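Local structure of pullulanase (Bacillus acidopullulyticus, 2WAN) at residues R397-N402 with T528-E533; N345-S350 with T524-A529; V409-T414 with V611-V616; N513-E518 with L604-Y609. The protein hydrolyses alpha-1,6-glucosidic linkages in pullulan and at the branch points of starch-derived polysaccharides, acting as a debranching glycoside hydrolase. One frame throughout, in Å; residues are numbered along the deposited sequence.

Interaction 1: R397-N402 with T528-E533; sequences RAISVN and TARITE
Ile399 lies over one face of the Arg530 guanidinium, and the two side chains cross at about a right angle. Ile399 CG1 sits 3.8 Å above the Arg530 guanidinium plane, offset toward the rim, while Ile399 CD1 comes to 3.5 Å from Arg530 NH1. Both side chains leave the backbone with the gamma carbon wedged between N and the carbonyl carbon (chi1 50° in Ile399, 61° in Arg530), and Arg530 then bends at chi3, which carries its flat end under the isoleucine. Arg530 NH1 makes salt bridges to both Glu493 and Glu499 and also bonds to Pro517 O, and NH2 bonds to Pro525 O. Replacing Arg530 with a leucine would probably leave both glutamates without their buried counter-charge and take away the flat surface on which Ile399 rests. One residue on, Ile531 reaches the same loop with its CD1, 3.5 Å from Arg397 O and 4.3 Å from Ala398 CB. The contact is thus the packing of the first turn of helix 529-543, which precedes barrel strand 547-552, against the loop that follows strand 388-391, consistent with a CBM48-type beta domain docked on the (beta/alpha)8 barrel of an alpha-amylase-family enzyme.

Interaction 2: N345-S350 with T524-A529; sequences NSEKGS and TPEGTA
Two glutamate carboxylates come oxygen to oxygen here, their planes turned 78° against each other: Glu347 OE1 stands 2.5 Å from Glu526 OE1. A proton on one of the two acids would be consistent with so close an approach, since two full negative charges would be expected to push apart. Glu526 OE1 does most of the touching, with Glu347 OE2 also 3.2 Å from it. Glu347 gets there as an extended arm, its CG anti to the backbone N (chi1 -166°) and the chain straight beyond. Glu526 instead folds at chi2, which swings its acid group over to the other loop.

The pair joins the loop between strands 338-344 and 353-359, in the region of the carbohydrate-binding module 48 family, to the turn that leads into helix 529-543 of the catalytic domain. That turn is a type II' beta turn from Glu526 to Ala529, with Gly527 at its positive-phi corner. A water ties the same two loops together, donating to Glu347 OE2 at 2.7 Å and accepting from Gly527 N at 2.9 Å. Glu347 OE2 also accepts from the backbone N of Val401, so two donors hold the orientation of this carboxylate while its OE1 faces Glu526. Each loop is braced internally as well: Ser346 OG accepts from Gly349 N in an ST motif, and in an ST turn Thr524 OG1 takes the N-H of Glu526 at 3.2 Å, the bond nearly straight at 165°.

Interaction 3: V409-T414 with V611-V616; sequences VDLKAT and VNEYHV
Leu411 is laid against the carboxylate of Glu613, and its carbons meet that group one after another. CB comes first, 3.5 Å from Glu613 OE2; CG follows at 4.0 Å from the same oxygen. The two methyls then part: CD1 stands 3.7 Å from Glu613 OE1, and CD2 keeps to the OE2 side and also rests near Tyr609, one helical turn earlier. Glu613 arrives from the last turn of helix 597-614 with CG anti to its N (chi1 -175°) and a bend at chi2 (65°), which brings the acid group up to the leucine. The loop after strand 406-407 is thereby joined to the C-terminal end of a helix that leads to barrel strand 618-621.

The polar side of that group is held by others. Lys535 of helix 529-543 forms a salt bridge with Glu613 OE2 and also bonds to Thr414 OG1, whose hydroxyl donates to Leu411 O at 2.6 Å, in the carbonyl plane and on a lone pair. In one of the two conformers of Lys412, a water lies between its NZ and Glu613 OE2, a tentative link.

Cutting Glu613 back to an alanine is likely to leave Lys535 without its acidic mate and open a gap beside Leu411. With Lys535 in direct contact, and Lys412 perhaps a minor help, the glutamate probably stays ionised, although aliphatic carbons cover part of it.

Interaction 4: N513-E518 with L604-Y609; sequences NYNVPE and LDSVNY
The ring of Tyr609 and the side-chain amide of Asn515 are the flat groups that meet here. A water lies at the edge of the tyrosine ring, in its plane, accepting from Tyr609 OH at 2.7 Å and donating to Asn515 O at 2.6 Å. That same carbonyl oxygen approaches the ring obliquely, Asn515 O being 3.5 Å from Tyr609 CE2, and Asn515 CB lies 4.1 Å from Tyr609 CD2. Elsewhere on the ring, Arg397 makes a cation-pi contact.

The amide of Asn515 is gripped at both ends. Its OD1 accepts from Ser606 OG at 2.6 Å, with a C=O...donor angle of 142° and the donor tilted 27° from the carbonyl plane; its ND2 bonds to Pro394 O, which settles which end is oxygen and fixes the rotation of the group. Ser606 OG is placed for this by standing anti to its own backbone N (chi1 -172°), and it is also hydrogen-bonded to Tyr554 OH. Ser606 and Tyr609, three residues apart, point toward the loop from one side of the helix, so that Asn515 is met by both. Its polar atoms are buried, yet the hydroxyl, the water and Pro394 supply partners.

Asn515 occupies a type I beta turn running from Asn513 to Val516, at a corner where the chain leaves strand 511-513. Backbone bonds to Glu493 fasten this corner beside strand 492-494, while Trp610 donates to Tyr514 O. Helix 597-614 belongs to the (beta/alpha)8 barrel, leading to strand 618-621, and on another side its Leu604 and Asn608 pack against helix 629-642.

In the fold
The four contacts lie on one side of the chain's centre. Interactions 1 and 2 are about 9 Å apart between centres and share Thr528 and Ala529 at the start of helix 529-543; interactions 3 and 4, about 11 Å apart, both use helix 597-614. Interactions 2 and 4 are the farthest pair, at about 20 Å between centres, and do not touch. Along the chain, segments 345-350, 397-402 and 409-414 all precede 513-518, 524-529, 528-533, 604-609 and 611-616. Interactions 1 to 3 each join an early loop to a later element, consistent with a CBM48-type beta domain seated on the catalytic barrel, while interaction 4 joins two later elements behind them and touches 1 and 3.

Interaction 1: R397-N402 with T528-E533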
loop_
_atom_site.group_PDB
_atom_site.type_symbol
_atom_site.label_atom_id
_atom_site.label_comp_id
_atom_site.label_asym_id
_atom_site.label_seq_id
_atom_site.Cartn_x
_atom_site.Cartn_y
_atom_site.Cartn_z
ATOM N N ARG A 397 -11.597 -7.142 19.277
ATOM C CA ARG A 397 -10.326 -7.854 19.368
ATOM C C ARG A 397 -10.466 -9.367 19.286
ATOM O O ARG A 397 -9.455 -10.070 19.203
ATOM C CB ARG A 397 -9.589 -7.520 20.672
ATOM C CG ARG A 397 -9.480 -6.038 21.019
ATOM C CD ARG A 397 -9.042 -5.161 19.832
ATOM N NE ARG A 397 -8.560 -3.862 20.322
ATOM C CZ ARG A 397 -8.245 -2.835 19.538
ATOM N NH1 ARG A 397 -8.381 -2.923 18.222
ATOM N NH2 ARG A 397 -7.781 -1.711 20.071
ATOM N N ALA A 398 -11.704 -9.858 19.368
ATOM C CA ALA A 398 -12.037 -11.283 19.271
ATOM C C ALA A 398 -13.488 -11.375 18.761
ATOM O O ALA A 398 -14.208 -10.357 18.742
ATOM C CB ALA A 398 -11.885 -11.960 20.629
ATOM N N ILE A 399 -13.876 -12.563 18.307
ATOM C CA ILE A 399 -15.164 -12.778 17.632
ATOM C C ILE A 399 -15.795 -14.138 17.956
ATOM O O ILE A 399 -15.128 -15.053 18.444
ATOM C CB ILE A 399 -15.011 -12.691 16.083
ATOM C CG1 ILE A 399 -13.853 -13.594 15.611
ATOM C CG2 ILE A 399 -14.857 -11.237 15.615
ATOM C CD1 ILE A 399 -13.766 -13.792 14.047
ATOM N N SER A 400 -17.089 -14.275 17.667
ATOM C CA SER A 400 -17.680 -15.595 17.575
ATOM C C SER A 400 -17.109 -16.242 16.316
ATOM O O SER A 400 -16.520 -15.539 15.474
ATOM C CB SER A 400 -19.197 -15.475 17.443
ATOM O OG SER A 400 -19.522 -14.746 16.274
ATOM N N VAL A 401 -17.298 -17.556 16.181
ATOM C CA VAL A 401 -16.902 -18.269 14.955
ATOM C C VAL A 401 -17.541 -17.562 13.759
ATOM O O VAL A 401 -18.751 -17.259 13.785
ATOM C CB VAL A 401 -17.320 -19.763 15.003
ATOM C CG1 VAL A 401 -16.916 -20.500 13.712
ATOM C CG2 VAL A 401 -16.663 -20.447 16.191
ATOM N N ASN A 402 -16.731 -17.270 12.733
ATOM C CA ASN A 402 -17.200 -16.569 11.515
ATOM C C ASN A 402 -17.669 -15.126 11.710
ATOM O O ASN A 402 -18.313 -14.530 10.818
ATOM C CB ASN A 402 -18.274 -17.380 10.773
ATOM C CG ASN A 402 -17.704 -18.590 10.042
ATOM O OD1 ASN A 402 -18.368 -19.639 9.934
ATOM N ND2 ASN A 402 -16.498 -18.448 9.512
ATOM N N THR A 528 -10.366 -17.141 22.558
ATOM C CA THR A 528 -9.101 -16.426 22.457
ATOM C C THR A 528 -7.892 -17.292 22.105
ATOM O O THR A 528 -6.772 -16.791 22.150
ATOM C CB THR A 528 -8.791 -15.646 23.748
ATOM O OG1 THR A 528 -8.681 -16.572 24.844
ATOM C CG2 THR A 528 -9.885 -14.640 24.033
ATOM N N ALA A 529 -8.086 -18.569 21.775
ATOM C CA ALA A 529 -6.943 -19.413 21.368
ATOM C C ALA A 529 -6.187 -18.784 20.201
ATOM O O ALA A 529 -4.960 -18.860 20.141
ATOM C CB ALA A 529 -7.380 -20.820 21.002
ATOM N N ARG A 530 -6.915 -18.166 19.276
ATOM C CA ARG A 530 -6.262 -17.531 18.114
ATOM C C ARG A 530 -5.299 -16.409 18.532
ATOM O O ARG A 530 -4.275 -16.192 17.875
ATOM C CB ARG A 530 -7.296 -16.995 17.145
ATOM C CG ARG A 530 -8.205 -15.922 17.755
ATOM C CD ARG A 530 -9.229 -15.498 16.723
ATOM N NE ARG A 530 -10.315 -16.471 16.505
ATOM C CZ ARG A 530 -11.065 -16.516 15.406
ATOM N NH1 ARG A 530 -10.819 -15.713 14.358
ATOM N NH2 ARG A 530 -12.066 -17.378 15.346
ATOM N N ILE A 531 -5.634 -15.717 19.626
ATOM C CA ILE A 531 -4.800 -14.622 20.139
ATOM C C ILE A 531 -3.531 -15.200 20.762
ATOM O O ILE A 531 -2.419 -14.819 20.379
ATOM C CB ILE A 531 -5.568 -13.744 21.146
ATOM C CG1 ILE A 531 -6.809 -13.134 20.474
ATOM C CG2 ILE A 531 -4.644 -12.636 21.715
ATOM C CD1 ILE A 531 -7.622 -12.168 21.386
ATOM N N THR A 532 -3.704 -16.143 21.700
ATOM C CA THR A 532 -2.572 -16.751 22.387
ATOM C C THR A 532 -1.614 -17.442 21.412
ATOM O O THR A 532 -0.393 -17.309 21.535
ATOM C CB THR A 532 -3.069 -17.755 23.434
ATOM O OG1 THR A 532 -3.900 -17.040 24.362
ATOM C CG2 THR A 532 -1.881 -18.394 24.176
ATOM N N GLU A 533 -2.175 -18.154 20.432
ATOM C CA GLU A 533 -1.340 -18.934 19.524
ATOM C C GLU A 533 -0.526 -18.079 18.579
ATOM O O GLU A 533 0.613 -18.416 18.301
ATOM C CB GLU A 533 -2.151 -20.003 18.774
ATOM C CG GLU A 533 -2.638 -21.098 19.775
ATOM C CD GLU A 533 -3.691 -22.032 19.215
ATOM O OE1 GLU A 533 -3.919 -22.022 17.992
ATOM O OE2 GLU A 533 -4.307 -22.796 20.010
#

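Interaction 2: N345-S350 with T524-A529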
loop_
_atom_site.group_PDB
_atom_site.type_symbol
_atom_site.label_atom_id
_atom_site.label_comp_id
_atom_site.label_asym_id
_atom_site.label_seq_id
_atom_site.Cartn_x
_atom_site.Cartn_y
_atom_site.Cartn_z
ATOM N N ASN A 345 -25.038 -13.524 26.051
ATOM C CA ASN A 345 -24.290 -14.373 26.984
ATOM C C ASN A 345 -23.960 -15.756 26.415
ATOM O O ASN A 345 -23.604 -16.682 27.153
ATOM C CB ASN A 345 -25.048 -14.469 28.319
ATOM C CG ASN A 345 -26.354 -15.225 28.198
ATOM O OD1 ASN A 345 -26.703 -15.740 27.133
ATOM N ND2 ASN A 345 -27.091 -15.298 29.306
ATOM N N SER A 346 -24.098 -15.887 25.100
ATOM C CA SER A 346 -23.720 -17.098 24.383
ATOM C C SER A 346 -23.314 -16.757 22.952
ATOM O O SER A 346 -23.654 -15.706 22.418
ATOM C CB SER A 346 -24.849 -18.144 24.379
ATOM O OG SER A 346 -25.839 -17.848 23.395
ATOM N N GLU A 347 -22.580 -17.667 22.341
ATOM C CA GLU A 347 -22.084 -17.461 20.996
ATOM C C GLU A 347 -23.172 -17.507 19.902
ATOM O O GLU A 347 -23.065 -16.805 18.899
ATOM C CB GLU A 347 -20.969 -18.474 20.734
ATOM C CG GLU A 347 -20.120 -18.202 19.505
ATOM C CD GLU A 347 -18.833 -19.016 19.498
ATOM O OE1 GLU A 347 -18.766 -20.068 20.160
ATOM O OE2 GLU A 347 -17.879 -18.600 18.826
ATOM N N LYS A 348 -24.213 -18.327 20.092
ATOM C CA LYS A 348 -25.242 -18.532 19.067
ATOM C C LYS A 348 -26.685 -18.229 19.518
ATOM O O LYS A 348 -27.589 -18.140 18.683
ATOM C CB LYS A 348 -25.197 -19.964 18.515
ATOM C CG LYS A 348 -24.180 -20.201 17.403
ATOM C CD LYS A 348 -24.159 -21.682 17.009
ATOM C CE LYS A 348 -23.449 -21.916 15.680
ATOM N NZ LYS A 348 -24.305 -21.562 14.513
ATOM N N GLY A 349 -26.889 -18.075 20.820
ATOM C CA GLY A 349 -28.240 -17.893 21.374
ATOM C C GLY A 349 -28.788 -16.500 21.160
ATOM O O GLY A 349 -28.071 -15.601 20.712
ATOM N N SER A 350 -30.066 -16.318 21.495
ATOM C CA SER A 350 -30.740 -15.041 21.282
ATOM C C SER A 350 -30.207 -13.921 22.196
ATOM O O SER A 350 -29.503 -14.176 23.186
ATOM C CB SER A 350 -32.255 -15.211 21.450
ATOM O OG SER A 350 -32.562 -15.694 22.750
ATOM N N THR A 524 -8.305 -23.858 17.304
ATOM C CA THR A 524 -9.762 -23.723 17.340
ATOM C C THR A 524 -10.144 -22.263 17.065
ATOM O O THR A 524 -9.426 -21.342 17.470
ATOM C CB THR A 524 -10.359 -24.156 18.713
ATOM O OG1 THR A 524 -11.785 -24.001 18.679
ATOM C CG2 THR A 524 -9.824 -23.286 19.844
ATOM N N PRO A 525 -11.279 -22.047 16.384
ATOM C CA PRO A 525 -11.746 -20.669 16.197
ATOM C C PRO A 525 -12.503 -20.132 17.402
ATOM O O PRO A 525 -12.869 -18.961 17.432
ATOM C CB PRO A 525 -12.683 -20.792 14.989
ATOM C CG PRO A 525 -13.229 -22.139 15.087
ATOM C CD PRO A 525 -12.102 -23.001 15.614
ATOM N N GLU A 526 -12.728 -20.990 18.389
ATOM C CA GLU A 526 -13.426 -20.575 19.597
ATOM C C GLU A 526 -12.577 -19.651 20.447
ATOM O O GLU A 526 -11.413 -19.963 20.760
ATOM C CB GLU A 526 -13.802 -21.801 20.445
ATOM C CG GLU A 526 -14.835 -22.758 19.805
ATOM C CD GLU A 526 -16.230 -22.135 19.680
ATOM O OE1 GLU A 526 -16.485 -21.098 20.315
ATOM O OE2 GLU A 526 -17.060 -22.677 18.933
ATOM N N GLY A 527 -13.193 -18.550 20.867
ATOM C CA GLY A 527 -12.618 -17.698 21.916
ATOM C C GLY A 527 -11.262 -17.114 21.573
ATOM O O GLY A 527 -11.017 -16.703 20.440
ATOM N N THR A 528 -10.366 -17.141 22.558
ATOM C CA THR A 528 -9.101 -16.426 22.457
ATOM C C THR A 528 -7.892 -17.292 22.105
ATOM O O THR A 528 -6.772 -16.791 22.150
ATOM C CB THR A 528 -8.791 -15.646 23.748
ATOM O OG1 THR A 528 -8.681 -16.572 24.844
ATOM C CG2 THR A 528 -9.885 -14.640 24.033
ATOM N N ALA A 529 -8.086 -18.569 21.775
ATOM C CA ALA A 529 -6.943 -19.413 21.368
ATOM C C ALA A 529 -6.187 -18.784 20.201
ATOM O O ALA A 529 -4.960 -18.860 20.141
ATOM C CB ALA A 529 -7.380 -20.820 21.002
HETATM O O HOH W 1 -15.779 -17.423 20.032
#

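Interaction 3: V409-T414 with V611-V616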
loop_
_atom_site.group_PDB
_atom_site.type_symbol
_atom_site.label_atom_id
_atom_site.label_comp_id
_atom_site.label_asym_id
_atom_site.label_seq_id
_atom_site.Cartn_x
_atom_site.Cartn_y
_atom_site.Cartn_z
ATOM N N VAL A 409 -13.148 -9.614 25.689
ATOM C CA VAL A 409 -12.153 -10.498 26.318
ATOM C C VAL A 409 -11.169 -9.719 27.186
ATOM O O VAL A 409 -10.958 -8.509 26.980
ATOM C CB VAL A 409 -11.342 -11.328 25.246
ATOM C CG1 VAL A 409 -12.282 -12.228 24.433
ATOM C CG2 VAL A 409 -10.527 -10.402 24.305
ATOM N N ASP A 410 -10.599 -10.436 28.156
ATOM C CA ASP A 410 -9.484 -9.957 28.975
ATOM C C ASP A 410 -8.177 -10.266 28.227
ATOM O O ASP A 410 -7.705 -11.403 28.252
ATOM C CB ASP A 410 -9.504 -10.703 30.306
ATOM C CG ASP A 410 -8.403 -10.256 31.262
ATOM O OD1 ASP A 410 -7.529 -9.441 30.874
ATOM O OD2 ASP A 410 -8.431 -10.732 32.416
ATOM N N LEU A 411 -7.599 -9.250 27.579
ATOM C CA LEU A 411 -6.380 -9.454 26.771
ATOM C C LEU A 411 -5.207 -9.961 27.601
ATOM O O LEU A 411 -4.446 -10.776 27.130
ATOM C CB LEU A 411 -5.985 -8.195 26.007
ATOM C CG LEU A 411 -6.918 -7.893 24.826
ATOM C CD1 LEU A 411 -6.609 -6.513 24.275
ATOM C CD2 LEU A 411 -6.790 -8.965 23.749
ATOM N N LYS A 412 -5.083 -9.505 28.849
ATOM C CA LYS A 412 -4.009 -9.975 29.738
ATOM C C LYS A 412 -3.987 -11.496 29.866
ATOM O O LYS A 412 -2.928 -12.125 29.780
ATOM C CB LYS A 412 -4.150 -9.352 31.136
ATOM C CG LYS A 412 -3.861 -7.867 31.206
ATOM C CD LYS A 412 -2.629 -7.487 30.417
ATOM C CE LYS A 412 -3.024 -6.958 29.049
ATOM N NZ LYS A 412 -1.868 -6.373 28.337
ATOM N N ALA A 413 -5.166 -12.088 30.058
ATOM C CA ALA A 413 -5.315 -13.523 30.242
ATOM C C ALA A 413 -4.915 -14.305 28.997
ATOM O O ALA A 413 -4.636 -15.498 29.083
ATOM C CB ALA A 413 -6.744 -13.865 30.643
ATOM N N THR A 414 -4.900 -13.633 27.842
ATOM C CA THR A 414 -4.475 -14.307 26.589
ATOM C C THR A 414 -2.962 -14.419 26.422
ATOM O O THR A 414 -2.496 -15.142 25.535
ATOM C CB THR A 414 -5.061 -13.634 25.314
ATOM O OG1 THR A 414 -4.417 -12.373 25.078
ATOM C CG2 THR A 414 -6.553 -13.376 25.489
ATOM N N VAL A 611 1.208 -3.634 16.949
ATOM C CA VAL A 611 2.536 -3.502 17.560
ATOM C C VAL A 611 2.458 -3.621 19.089
ATOM O O VAL A 611 3.238 -4.343 19.708
ATOM C CB VAL A 611 3.195 -2.165 17.158
ATOM C CG1 VAL A 611 4.446 -1.902 18.030
ATOM C CG2 VAL A 611 3.549 -2.202 15.641
ATOM N N ASN A 612 1.528 -2.897 19.706
ATOM C CA ASN A 612 1.466 -2.876 21.170
ATOM C C ASN A 612 1.032 -4.216 21.777
ATOM O O ASN A 612 1.659 -4.698 22.726
ATOM C CB ASN A 612 0.564 -1.743 21.652
ATOM C CG ASN A 612 1.191 -0.353 21.471
ATOM O OD1 ASN A 612 2.416 -0.159 21.584
ATOM N ND2 ASN A 612 0.334 0.631 21.197
ATOM N N GLU A 613 -0.010 -4.835 21.215
ATOM C CA GLU A 613 -0.558 -6.062 21.799
ATOM C C GLU A 613 0.203 -7.327 21.393
ATOM O O GLU A 613 0.398 -8.253 22.224
ATOM C CB GLU A 613 -2.049 -6.203 21.434
ATOM C CG GLU A 613 -2.772 -7.369 22.065
ATOM C CD GLU A 613 -2.886 -7.257 23.596
ATOM O OE1 GLU A 613 -2.919 -6.112 24.121
ATOM O OE2 GLU A 613 -2.942 -8.315 24.256
ATOM N N TYR A 614 0.625 -7.381 20.123
ATOM C CA TYR A 614 1.267 -8.589 19.579
ATOM C C TYR A 614 2.782 -8.490 19.388
ATOM O O TYR A 614 3.406 -9.490 19.100
ATOM C CB TYR A 614 0.599 -9.040 18.265
ATOM C CG TYR A 614 -0.837 -9.536 18.426
ATOM C CD1 TYR A 614 -1.130 -10.915 18.501
ATOM C CD2 TYR A 614 -1.903 -8.630 18.498
ATOM C CE1 TYR A 614 -2.453 -11.365 18.657
ATOM C CE2 TYR A 614 -3.223 -9.073 18.643
ATOM C CZ TYR A 614 -3.478 -10.440 18.721
ATOM O OH TYR A 614 -4.771 -10.867 18.834
ATOM N N HIS A 615 3.368 -7.313 19.587
ATOM C CA HIS A 615 4.842 -7.141 19.533
ATOM C C HIS A 615 5.374 -7.429 18.119
ATOM O O HIS A 615 6.476 -7.948 17.946
ATOM C CB HIS A 615 5.608 -7.987 20.572
ATOM C CG HIS A 615 5.159 -7.801 21.999
ATOM N ND1 HIS A 615 5.676 -8.552 23.032
ATOM C CD2 HIS A 615 4.219 -6.994 22.558
ATOM C CE1 HIS A 615 5.097 -8.201 24.171
ATOM N NE2 HIS A 615 4.210 -7.262 23.913
ATOM N N VAL A 616 4.563 -7.095 17.125
ATOM C CA VAL A 616 5.036 -7.252 15.749
ATOM C C VAL A 616 6.043 -6.154 15.424
ATOM O O VAL A 616 6.048 -5.063 16.026
ATOM C CB VAL A 616 3.906 -7.389 14.698
ATOM C CG1 VAL A 616 3.103 -8.692 14.937
ATOM C CG2 VAL A 616 3.005 -6.142 14.671
HETATM O O HOH W 2 -1.586 -8.190 26.604
#

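Interaction 4: N513-E518 with L604-Y609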
loop_
_atom_site.group_PDB
_atom_site.type_symbol
_atom_site.label_atom_id
_atom_site.label_comp_id
_atom_site.label_asym_id
_atom_site.label_seq_id
_atom_site.Cartn_x
_atom_site.Cartn_y
_atom_site.Cartn_z
ATOM N N ASN A 513 -12.158 -8.504 9.621
ATOM C CA ASN A 513 -11.982 -8.022 11.017
ATOM C C ASN A 513 -10.503 -7.701 11.253
ATOM O O ASN A 513 -9.694 -8.576 11.576
ATOM C CB ASN A 513 -12.521 -9.028 12.060
ATOM C CG ASN A 513 -13.939 -9.499 11.732
ATOM O OD1 ASN A 513 -14.949 -8.859 12.094
ATOM N ND2 ASN A 513 -14.018 -10.600 11.026
ATOM N N TYR A 514 -10.154 -6.435 11.061
ATOM C CA TYR A 514 -8.742 -6.038 11.002
ATOM C C TYR A 514 -7.938 -6.272 12.274
ATOM O O TYR A 514 -6.708 -6.380 12.214
ATOM C CB TYR A 514 -8.607 -4.575 10.586
ATOM C CG TYR A 514 -8.896 -4.309 9.119
ATOM C CD1 TYR A 514 -7.929 -4.565 8.137
ATOM C CD2 TYR A 514 -10.123 -3.784 8.723
ATOM C CE1 TYR A 514 -8.180 -4.311 6.798
ATOM C CE2 TYR A 514 -10.390 -3.533 7.374
ATOM C CZ TYR A 514 -9.398 -3.802 6.422
ATOM O OH TYR A 514 -9.630 -3.559 5.088
ATOM N N ASN A 515 -8.614 -6.334 13.422
ATOM C CA ASN A 515 -7.915 -6.396 14.709
ATOM C C ASN A 515 -8.027 -7.744 15.408
ATOM O O ASN A 515 -7.812 -7.855 16.623
ATOM C CB ASN A 515 -8.418 -5.253 15.588
ATOM C CG ASN A 515 -8.171 -3.932 14.931
ATOM O OD1 ASN A 515 -7.014 -3.599 14.647
ATOM N ND2 ASN A 515 -9.236 -3.204 14.613
ATOM N N VAL A 516 -8.340 -8.763 14.611
ATOM C CA VAL A 516 -8.540 -10.143 15.084
ATOM C C VAL A 516 -7.636 -11.076 14.261
ATOM O O VAL A 516 -7.584 -10.943 13.045
ATOM C CB VAL A 516 -10.021 -10.608 14.892
ATOM C CG1 VAL A 516 -10.227 -12.064 15.334
ATOM C CG2 VAL A 516 -11.019 -9.646 15.620
ATOM N N PRO A 517 -6.926 -12.026 14.921
ATOM C CA PRO A 517 -6.146 -13.023 14.187
ATOM C C PRO A 517 -7.036 -13.980 13.410
ATOM O O PRO A 517 -8.107 -14.372 13.897
ATOM C CB PRO A 517 -5.430 -13.801 15.306
ATOM C CG PRO A 517 -5.389 -12.845 16.460
ATOM C CD PRO A 517 -6.737 -12.175 16.381
ATOM N N GLU A 518 -6.596 -14.356 12.210
ATOM C CA GLU A 518 -7.320 -15.354 11.421
ATOM C C GLU A 518 -7.555 -16.664 12.191
ATOM O O GLU A 518 -6.607 -17.284 12.688
ATOM C CB GLU A 518 -6.594 -15.626 10.103
ATOM C CG GLU A 518 -7.239 -16.769 9.289
ATOM C CD GLU A 518 -8.687 -16.503 8.910
ATOM O OE1 GLU A 518 -9.051 -15.328 8.695
ATOM O OE2 GLU A 518 -9.490 -17.490 8.792
ATOM N N LEU A 604 -4.523 3.912 11.643
ATOM C CA LEU A 604 -3.493 4.234 12.623
ATOM C C LEU A 604 -3.708 3.495 13.942
ATOM O O LEU A 604 -2.757 2.956 14.517
ATOM C CB LEU A 604 -3.439 5.749 12.876
ATOM C CG LEU A 604 -2.940 6.584 11.690
ATOM C CD1 LEU A 604 -3.372 8.059 11.849
ATOM C CD2 LEU A 604 -1.429 6.470 11.570
ATOM N N ASP A 605 -4.946 3.492 14.435
ATOM C CA ASP A 605 -5.244 2.773 15.681
ATOM C C ASP A 605 -4.925 1.277 15.522
ATOM O O ASP A 605 -4.367 0.655 16.431
ATOM C CB ASP A 605 -6.707 2.922 16.081
ATOM C CG ASP A 605 -7.049 4.316 16.591
ATOM O OD1 ASP A 605 -6.146 5.099 16.908
ATOM O OD2 ASP A 605 -8.246 4.613 16.672
ATOM N N SER A 606 -5.264 0.722 14.357
ATOM C CA SER A 606 -5.040 -0.714 14.117
ATOM C C SER A 606 -3.552 -1.091 14.144
ATOM O O SER A 606 -3.165 -2.036 14.827
ATOM C CB SER A 606 -5.667 -1.159 12.799
ATOM O OG SER A 606 -5.586 -2.574 12.684
ATOM N N VAL A 607 -2.713 -0.364 13.408
ATOM C CA VAL A 607 -1.287 -0.736 13.363
ATOM C C VAL A 607 -0.651 -0.524 14.750
ATOM O O VAL A 607 0.194 -1.304 15.170
ATOM C CB VAL A 607 -0.476 -0.045 12.225
ATOM C CG1 VAL A 607 -0.926 -0.555 10.853
ATOM C CG2 VAL A 607 -0.566 1.483 12.306
ATOM N N ASN A 608 -1.086 0.505 15.470
ATOM C CA ASN A 608 -0.605 0.685 16.845
ATOM C C ASN A 608 -0.975 -0.499 17.725
ATOM O O ASN A 608 -0.161 -0.940 18.531
ATOM C CB ASN A 608 -1.142 1.972 17.464
ATOM C CG ASN A 608 -0.278 3.174 17.127
ATOM O OD1 ASN A 608 0.727 3.436 17.790
ATOM N ND2 ASN A 608 -0.664 3.907 16.093
ATOM N N TYR A 609 -2.205 -0.987 17.559
ATOM C CA TYR A 609 -2.713 -2.108 18.358
ATOM C C TYR A 609 -1.885 -3.367 18.069
ATOM O O TYR A 609 -1.484 -4.076 19.011
ATOM C CB TYR A 609 -4.202 -2.374 18.064
ATOM C CG TYR A 609 -4.697 -3.670 18.670
ATOM C CD1 TYR A 609 -4.858 -3.801 20.065
ATOM C CD2 TYR A 609 -4.989 -4.775 17.867
ATOM C CE1 TYR A 609 -5.323 -4.999 20.628
ATOM C CE2 TYR A 609 -5.440 -5.986 18.423
ATOM C CZ TYR A 609 -5.604 -6.088 19.805
ATOM O OH TYR A 609 -6.032 -7.277 20.359
HETATM O O HOH W 3 -6.992 -9.180 18.674
#